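Side-chain contacts in extracellular solute-binding protein, family 5 (Chelativorans sp., PDB 6WM6), which binds EDTA and other aminopolycarboxylates in the periplasm, as the solute-binding component that probably serves an ABC-type uptake system: residues 61-66 with 72-77; 190-195 with 215-220. All coordinates share one frame; numbering follows the deposited sequence.

Contact 1: residues 61-66 with 72-77; sequences WNVTSA and VVRTVT
Val63 and Arg74 mark the closest backbone approach, their CA atoms 5.7 Å apart, where a loop without regular structure runs past helix 71-77. The loop turns at Asn62 to Ser65 in a type I beta turn, and Asn62 O accepts from both the backbone N and the OG of Ser65. Val63 leads the packing: its side chain crosses that of Arg74 at about a right angle, and CG2, anti to the backbone N, lies 3.7 Å from Arg74 CB, while Val63 CB rests on Val73 CG1. Beyond this aliphatic part Arg74 NH1 hydrogen-bonds to Gln549 O. In this cluster C-type solute-binding fold the contact packs the loop after strand 49-54 onto the short helix that follows it. No direct hydrogen bond joins the two segments; a water bridges them instead, donating to Trp61 O (2.8 Å) and to Thr77 OG1 and accepting from Val63 N at 3.0 Å. Thr77 OG1 also gives a 2.8 Å bond to Val73 O, one turn back, which fixes the rotation of the threonine and places its CG2 at the edge of the Trp61 indole. Farther along that ring, Trp61 CZ3 meets Val76 CG1 at 3.9 Å.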
ATOM      1  N   TRP A  61      10.441   8.418  11.736  1.00 19.78           N
ATOM      2  CA  TRP A  61      11.388   7.567  11.055  1.00 18.39           C
ATOM      3  C   TRP A  61      11.064   6.092  11.227  1.00 18.76           C
ATOM      4  O   TRP A  61      11.843   5.250  10.770  1.00 20.20           O
ATOM      5  CB  TRP A  61      12.804   7.834  11.566  1.00 19.81           C
ATOM      6  CG  TRP A  61      13.290   9.182  11.185  1.00 20.10           C
ATOM      7  CD1 TRP A  61      13.115  10.342  11.885  1.00 21.48           C
ATOM      8  CD2 TRP A  61      14.032   9.512  10.012  1.00 18.80           C
ATOM      9  NE1 TRP A  61      13.701  11.382  11.205  1.00 22.88           N
ATOM     10  CE2 TRP A  61      14.265  10.897  10.052  1.00 20.46           C
ATOM     11  CE3 TRP A  61      14.516   8.774   8.926  1.00 20.65           C
ATOM     12  CZ2 TRP A  61      14.972  11.559   9.047  1.00 22.88           C
ATOM     13  CZ3 TRP A  61      15.213   9.432   7.940  1.00 22.43           C
ATOM     14  CH2 TRP A  61      15.433  10.810   8.004  1.00 22.47           C
ATOM     15  N   ASN A  62       9.927   5.776  11.841  1.00 20.08           N
ATOM     16  CA  ASN A  62       9.554   4.411  12.198  1.00 16.91           C
ATOM     17  C   ASN A  62       8.337   4.020  11.369  1.00 18.19           C
ATOM     18  O   ASN A  62       7.193   4.313  11.733  1.00 17.73           O
ATOM     19  CB  ASN A  62       9.281   4.352  13.701  1.00 19.00           C
ATOM     20  CG  ASN A  62       8.841   2.993  14.172  1.00 18.20           C
ATOM     21  OD1 ASN A  62       8.638   2.053  13.377  1.00 18.89           O
ATOM     22  ND2 ASN A  62       8.697   2.866  15.505  1.00 19.98           N
ATOM     23  N   VAL A  63       8.581   3.328  10.260  1.00 17.36           N
ATOM     24  CA  VAL A  63       7.507   3.018   9.313  1.00 17.43           C
ATOM     25  C   VAL A  63       6.447   2.123   9.926  1.00 17.47           C
ATOM     26  O   VAL A  63       5.318   2.058   9.420  1.00 19.08           O
ATOM     27  CB  VAL A  63       8.093   2.414   8.021  1.00 17.44           C
ATOM     28  CG1 VAL A  63       8.520   0.975   8.217  1.00 18.78           C
ATOM     29  CG2 VAL A  63       7.083   2.541   6.881  1.00 20.31           C
ATOM     30  N   THR A  64       6.789   1.374  10.976  1.00 17.13           N
ATOM     31  CA  THR A  64       5.854   0.467  11.622  1.00 17.26           C
ATOM     32  C   THR A  64       4.906   1.181  12.570  1.00 17.52           C
ATOM     33  O   THR A  64       3.939   0.569  13.051  1.00 18.78           O
ATOM     34  CB  THR A  64       6.546  -0.702  12.320  1.00 17.48           C
ATOM     35  OG1 THR A  64       7.147  -0.273  13.555  1.00 18.85           O
ATOM     36  CG2 THR A  64       7.616  -1.324  11.418  1.00 19.93           C
ATOM     37  N   SER A  65       5.171   2.441  12.898  1.00 17.78           N
ATOM     38  CA  SER A  65       4.307   3.178  13.812  1.00 17.96           C
ATOM     39  C   SER A  65       3.096   3.723  13.078  1.00 18.78           C
ATOM     40  O   SER A  65       3.073   3.801  11.847  1.00 19.23           O
ATOM     41  CB  SER A  65       5.078   4.324  14.480  1.00 18.71           C
ATOM     42  OG  SER A  65       5.365   5.387  13.571  1.00 18.69           O
ATOM     43  N   ALA A  66       2.086   4.122  13.853  1.00 20.88           N
ATOM     44  CA  ALA A  66       0.877   4.669  13.240  1.00 22.42           C
ATOM     45  C   ALA A  66       1.193   5.899  12.398  1.00 21.77           C
ATOM     46  O   ALA A  66       0.696   6.034  11.271  1.00 23.82           O
ATOM     47  CB  ALA A  66      -0.151   5.007  14.316  1.00 26.14           C
ATOM     48  N   VAL A  72       6.550   7.215   1.828  1.00 19.28           N
ATOM     49  CA  VAL A  72       7.766   8.016   1.903  1.00 19.89           C
ATOM     50  C   VAL A  72       8.701   7.485   2.988  1.00 18.77           C
ATOM     51  O   VAL A  72       9.903   7.265   2.757  1.00 18.72           O
ATOM     52  CB  VAL A  72       7.443   9.507   2.108  1.00 22.63           C
ATOM     53  CG1 VAL A  72       8.709  10.301   2.370  1.00 22.75           C
ATOM     54  CG2 VAL A  72       6.706  10.039   0.892  1.00 23.77           C
ATOM     55  N   VAL A  73       8.179   7.296   4.205  1.00 18.53           N
ATOM     56  CA  VAL A  73       9.019   6.766   5.276  1.00 19.03           C
ATOM     57  C   VAL A  73       9.527   5.383   4.895  1.00 18.39           C
ATOM     58  O   VAL A  73      10.673   5.017   5.185  1.00 17.93           O
ATOM     59  CB  VAL A  73       8.242   6.764   6.609  1.00 18.85           C
ATOM     60  CG1 VAL A  73       9.111   6.217   7.735  1.00 19.68           C
ATOM     61  CG2 VAL A  73       7.768   8.170   6.937  1.00 20.92           C
ATOM     62  N   ARG A  74       8.684   4.581   4.266  1.00 17.64           N
ATOM     63  CA  ARG A  74       9.096   3.244   3.857  1.00 17.04           C
ATOM     64  C   ARG A  74      10.241   3.330   2.858  1.00 17.35           C
ATOM     65  O   ARG A  74      11.245   2.617   2.984  1.00 18.44           O
ATOM     66  CB  ARG A  74       7.884   2.504   3.280  1.00 19.28           C
ATOM     67  CG  ARG A  74       7.960   1.000   3.392  1.00 20.15           C
ATOM     68  CD  ARG A  74       6.643   0.318   2.995  1.00 20.56           C
ATOM     69  NE  ARG A  74       5.523   0.742   3.829  1.00 20.42           N
ATOM     70  CZ  ARG A  74       4.476   1.442   3.415  1.00 20.34           C
ATOM     71  NH1 ARG A  74       4.352   1.826   2.166  1.00 23.14           N
ATOM     72  NH2 ARG A  74       3.541   1.768   4.294  1.00 22.94           N
ATOM     73  N   THR A  75      10.110   4.194   1.851  1.00 17.41           N
ATOM     74  CA  THR A  75      11.148   4.351   0.832  1.00 16.88           C
ATOM     75  C   THR A  75      12.466   4.818   1.436  1.00 17.95           C
ATOM     76  O   THR A  75      13.534   4.281   1.121  1.00 18.11           O
ATOM     77  CB  THR A  75      10.657   5.325  -0.245  1.00 17.13           C
ATOM     78  OG1 THR A  75       9.582   4.697  -0.958  1.00 18.10           O
ATOM     79  CG2 THR A  75      11.741   5.676  -1.248  1.00 19.22           C
ATOM     80  N   VAL A  76      12.415   5.821   2.304  1.00 17.56           N
ATOM     81  CA  VAL A  76      13.639   6.418   2.836  1.00 17.97           C
ATOM     82  C   VAL A  76      14.348   5.498   3.815  1.00 18.02           C
ATOM     83  O   VAL A  76      15.567   5.575   3.972  1.00 19.00           O
ATOM     84  CB  VAL A  76      13.300   7.778   3.469  1.00 18.82           C
ATOM     85  CG1 VAL A  76      14.466   8.323   4.243  1.00 24.98           C
ATOM     86  CG2 VAL A  76      12.869   8.759   2.389  1.00 20.72           C
ATOM     87  N   THR A  77      13.623   4.635   4.520  1.00 16.64           N
ATOM     88  CA  THR A  77      14.239   3.766   5.525  1.00 17.48           C
ATOM     89  C   THR A  77      14.475   2.344   5.038  1.00 17.12           C
ATOM     90  O   THR A  77      15.226   1.612   5.696  1.00 17.45           O
ATOM     91  CB  THR A  77      13.500   3.773   6.880  1.00 18.12           C
ATOM     92  OG1 THR A  77      12.171   3.240   6.783  1.00 18.15           O
ATOM     93  CG2 THR A  77      13.435   5.183   7.454  1.00 18.54           C
TER
HETATM   94  O   HOH W   1      11.418   2.800   9.546  1.00 18.65           O

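Contact 2: residues 190-195 with 215-220; sequences LYPAHL and PAWSGG
Pro192 and Trp217 make a CH-pi contact that joins the N-terminal end of helix 193-196, where Pro192 is the N-cap residue, to the loop leading into strand 222-228 of the solute-binding fold. Pro192 CD sits 3.6 Å from the centroid of the six-membered ring of Trp217, only 5° off the ring normal, and Pro192 CG reaches toward the five-membered ring, 3.6 Å from Trp217 CD2. The pyrrolidine thus covers both rings of the indole from one face, while Pro215 CB lies against the opposite face near the rim and the indole is held between two prolines. Trp217 CG lies between its own backbone N and carbonyl carbon (chi1 49°), a torsion that presents one face of the indole to the CG and CD edge of Pro192.

The aromatic contact with Tyr191 is of another kind. The two rings meet rim to rim with planes at 83°, neither lying over the other, and Tyr191 CD1 comes to 3.5 Å from Trp217 CH2. With an alanine in place of Trp217, the Pro192 ring would probably lose its aromatic partner and a gap would open between the two prolines, with the Tyr191 rim losing its neighbour.

Apolar packing from helix 193-196 comes through Leu195, whose CD1 touches Trp217 CB at 3.6 Å, at the root of the indole. Leu195 also touches Phe209 of helix 202-212. Within the loop, Ser218 OG accepts from Gly220 N at 2.9 Å, an ST turn.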
ATOM      1  N   LEU A 190      13.094  -4.705  10.995  1.00 17.23           N
ATOM      2  CA  LEU A 190      13.781  -4.957  12.252  1.00 17.49           C
ATOM      3  C   LEU A 190      14.578  -3.728  12.676  1.00 17.04           C
ATOM      4  O   LEU A 190      15.173  -3.044  11.842  1.00 18.32           O
ATOM      5  CB  LEU A 190      14.724  -6.162  12.122  1.00 18.76           C
ATOM      6  CG  LEU A 190      14.030  -7.500  11.906  1.00 17.94           C
ATOM      7  CD1 LEU A 190      15.040  -8.575  11.567  1.00 25.34           C
ATOM      8  CD2 LEU A 190      13.252  -7.881  13.157  1.00 20.01           C
ATOM      9  N   TYR A 191      14.602  -3.473  13.986  1.00 17.86           N
ATOM     10  CA  TYR A 191      15.243  -2.322  14.602  1.00 17.71           C
ATOM     11  C   TYR A 191      16.279  -2.792  15.613  1.00 18.48           C
ATOM     12  O   TYR A 191      16.166  -3.886  16.184  1.00 18.55           O
ATOM     13  CB  TYR A 191      14.183  -1.408  15.241  1.00 19.29           C
ATOM     14  CG  TYR A 191      13.250  -0.879  14.174  1.00 19.12           C
ATOM     15  CD1 TYR A 191      13.570   0.275  13.463  1.00 19.69           C
ATOM     16  CD2 TYR A 191      12.096  -1.561  13.809  1.00 21.22           C
ATOM     17  CE1 TYR A 191      12.765   0.749  12.455  1.00 20.04           C
ATOM     18  CE2 TYR A 191      11.271  -1.085  12.788  1.00 20.21           C
ATOM     19  CZ  TYR A 191      11.618   0.071  12.121  1.00 19.23           C
ATOM     20  OH  TYR A 191      10.823   0.546  11.072  1.00 20.27           O
ATOM     21  N   PRO A 192      17.320  -1.985  15.870  1.00 17.53           N
ATOM     22  CA  PRO A 192      18.410  -2.458  16.741  1.00 18.88           C
ATOM     23  C   PRO A 192      18.042  -2.442  18.224  1.00 20.04           C
ATOM     24  O   PRO A 192      18.069  -1.389  18.893  1.00 20.04           O
ATOM     25  CB  PRO A 192      19.554  -1.490  16.419  1.00 19.19           C
ATOM     26  CG  PRO A 192      18.844  -0.226  15.996  1.00 18.33           C
ATOM     27  CD  PRO A 192      17.653  -0.713  15.206  1.00 20.05           C
ATOM     28  N   ALA A 193      17.757  -3.631  18.755  1.00 18.35           N
ATOM     29  CA  ALA A 193      17.313  -3.754  20.141  1.00 20.28           C
ATOM     30  C   ALA A 193      18.359  -3.244  21.113  1.00 20.96           C
ATOM     31  O   ALA A 193      18.017  -2.637  22.128  1.00 22.04           O
ATOM     32  CB  ALA A 193      16.979  -5.212  20.453  1.00 21.56           C
ATOM     33  N   HIS A 194      19.646  -3.471  20.826  1.00 19.91           N
ATOM     34  CA  HIS A 194      20.687  -3.056  21.756  1.00 21.88           C
ATOM     35  C   HIS A 194      20.796  -1.550  21.851  1.00 21.48           C
ATOM     36  O   HIS A 194      21.292  -1.044  22.870  1.00 24.71           O
ATOM     37  CB  HIS A 194      22.035  -3.677  21.380  1.00 22.36           C
ATOM     38  CG  HIS A 194      22.624  -3.147  20.116  1.00 21.25           C
ATOM     39  ND1 HIS A 194      22.186  -3.530  18.864  1.00 21.33           N
ATOM     40  CD2 HIS A 194      23.646  -2.285  19.911  1.00 21.99           C
ATOM     41  CE1 HIS A 194      22.900  -2.907  17.949  1.00 22.72           C
ATOM     42  NE2 HIS A 194      23.790  -2.148  18.555  1.00 22.54           N
ATOM     43  N   LEU A 195      20.377  -0.813  20.834  1.00 20.72           N
ATOM     44  CA  LEU A 195      20.320   0.638  20.912  1.00 21.46           C
ATOM     45  C   LEU A 195      19.014   1.104  21.539  1.00 22.83           C
ATOM     46  O   LEU A 195      19.023   1.998  22.395  1.00 24.36           O
ATOM     47  CB  LEU A 195      20.539   1.270  19.537  1.00 22.31           C
ATOM     48  CG  LEU A 195      21.847   0.867  18.875  1.00 21.12           C
ATOM     49  CD1 LEU A 195      22.003   1.463  17.486  1.00 22.76           C
ATOM     50  CD2 LEU A 195      23.036   1.296  19.740  1.00 22.94           C
ATOM     51  N   PRO A 215      17.861   8.320  12.384  1.00 20.59           N
ATOM     52  CA  PRO A 215      18.594   7.108  12.781  1.00 20.56           C
ATOM     53  C   PRO A 215      20.076   7.252  12.475  1.00 19.77           C
ATOM     54  O   PRO A 215      20.450   7.605  11.354  1.00 24.11           O
ATOM     55  CB  PRO A 215      17.941   6.000  11.944  1.00 21.62           C
ATOM     56  CG  PRO A 215      17.263   6.735  10.794  1.00 21.74           C
ATOM     57  CD  PRO A 215      16.855   8.059  11.337  1.00 20.80           C
ATOM     58  N   ALA A 216      20.910   6.946  13.469  1.00 20.65           N
ATOM     59  CA  ALA A 216      22.356   6.911  13.306  1.00 23.97           C
ATOM     60  C   ALA A 216      22.862   5.522  12.935  1.00 28.26           C
ATOM     61  O   ALA A 216      24.011   5.381  12.507  1.00 34.74           O
ATOM     62  CB  ALA A 216      23.041   7.378  14.594  1.00 26.19           C
ATOM     63  N   TRP A 217      22.009   4.517  13.037  1.00 19.48           N
ATOM     64  CA  TRP A 217      22.340   3.113  12.845  1.00 18.95           C
ATOM     65  C   TRP A 217      21.817   2.625  11.499  1.00 18.21           C
ATOM     66  O   TRP A 217      21.011   3.272  10.834  1.00 18.56           O
ATOM     67  CB  TRP A 217      21.668   2.301  13.979  1.00 18.91           C
ATOM     68  CG  TRP A 217      20.210   2.660  14.129  1.00 19.41           C
ATOM     69  CD1 TRP A 217      19.687   3.564  15.015  1.00 20.46           C
ATOM     70  CD2 TRP A 217      19.113   2.186  13.346  1.00 19.24           C
ATOM     71  NE1 TRP A 217      18.335   3.671  14.831  1.00 20.61           N
ATOM     72  CE2 TRP A 217      17.946   2.832  13.822  1.00 19.20           C
ATOM     73  CE3 TRP A 217      18.990   1.258  12.308  1.00 18.70           C
ATOM     74  CZ2 TRP A 217      16.681   2.588  13.271  1.00 20.27           C
ATOM     75  CZ3 TRP A 217      17.715   1.021  11.763  1.00 19.80           C
ATOM     76  CH2 TRP A 217      16.594   1.684  12.257  1.00 20.47           C
ATOM     77  N   SER A 218      22.286   1.439  11.114  1.00 18.67           N
ATOM     78  CA  SER A 218      21.777   0.785   9.924  1.00 16.71           C
ATOM     79  C   SER A 218      22.033  -0.707   9.996  1.00 17.33           C
ATOM     80  O   SER A 218      23.030  -1.150  10.565  1.00 18.12           O
ATOM     81  CB  SER A 218      22.478   1.335   8.672  1.00 18.71           C
ATOM     82  OG  SER A 218      22.081   0.586   7.540  1.00 17.78           O
ATOM     83  N   GLY A 219      21.123  -1.482   9.398  1.00 17.15           N
ATOM     84  CA  GLY A 219      21.348  -2.888   9.128  1.00 16.34           C
ATOM     85  C   GLY A 219      21.272  -3.196   7.646  1.00 17.13           C
ATOM     86  O   GLY A 219      21.043  -4.350   7.245  1.00 17.59           O
ATOM     87  N   GLY A 220      21.434  -2.153   6.824  1.00 15.89           N
ATOM     88  CA  GLY A 220      21.296  -2.260   5.383  1.00 15.45           C
ATOM     89  C   GLY A 220      22.492  -1.693   4.654  1.00 16.18           C
ATOM     90  O   GLY A 220      23.527  -1.377   5.255  1.00 16.72           O
TER

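From the N terminus, the chain leaves strand 49-54 and contact 1 closes a short loop, with five residues between its segments, by folding 61-66 onto helix 71-77. Contact 2 comes later and closes a longer excursion of nineteen residues that includes helix 202-212, before the chain enters strand 222-228. The two loops follow in series, neither nesting nor crossing, yet their centres lie only about 14 Å apart and they touch directly. Trp61 CE3 packs 3.4 Å from Pro215 CD, and the hydroxyl end of Tyr191 lies among Asn62, Val63 and Thr64. Helix 202-212 also borders both, through Leu210, which touches Asn62, Tyr191 and Trp217.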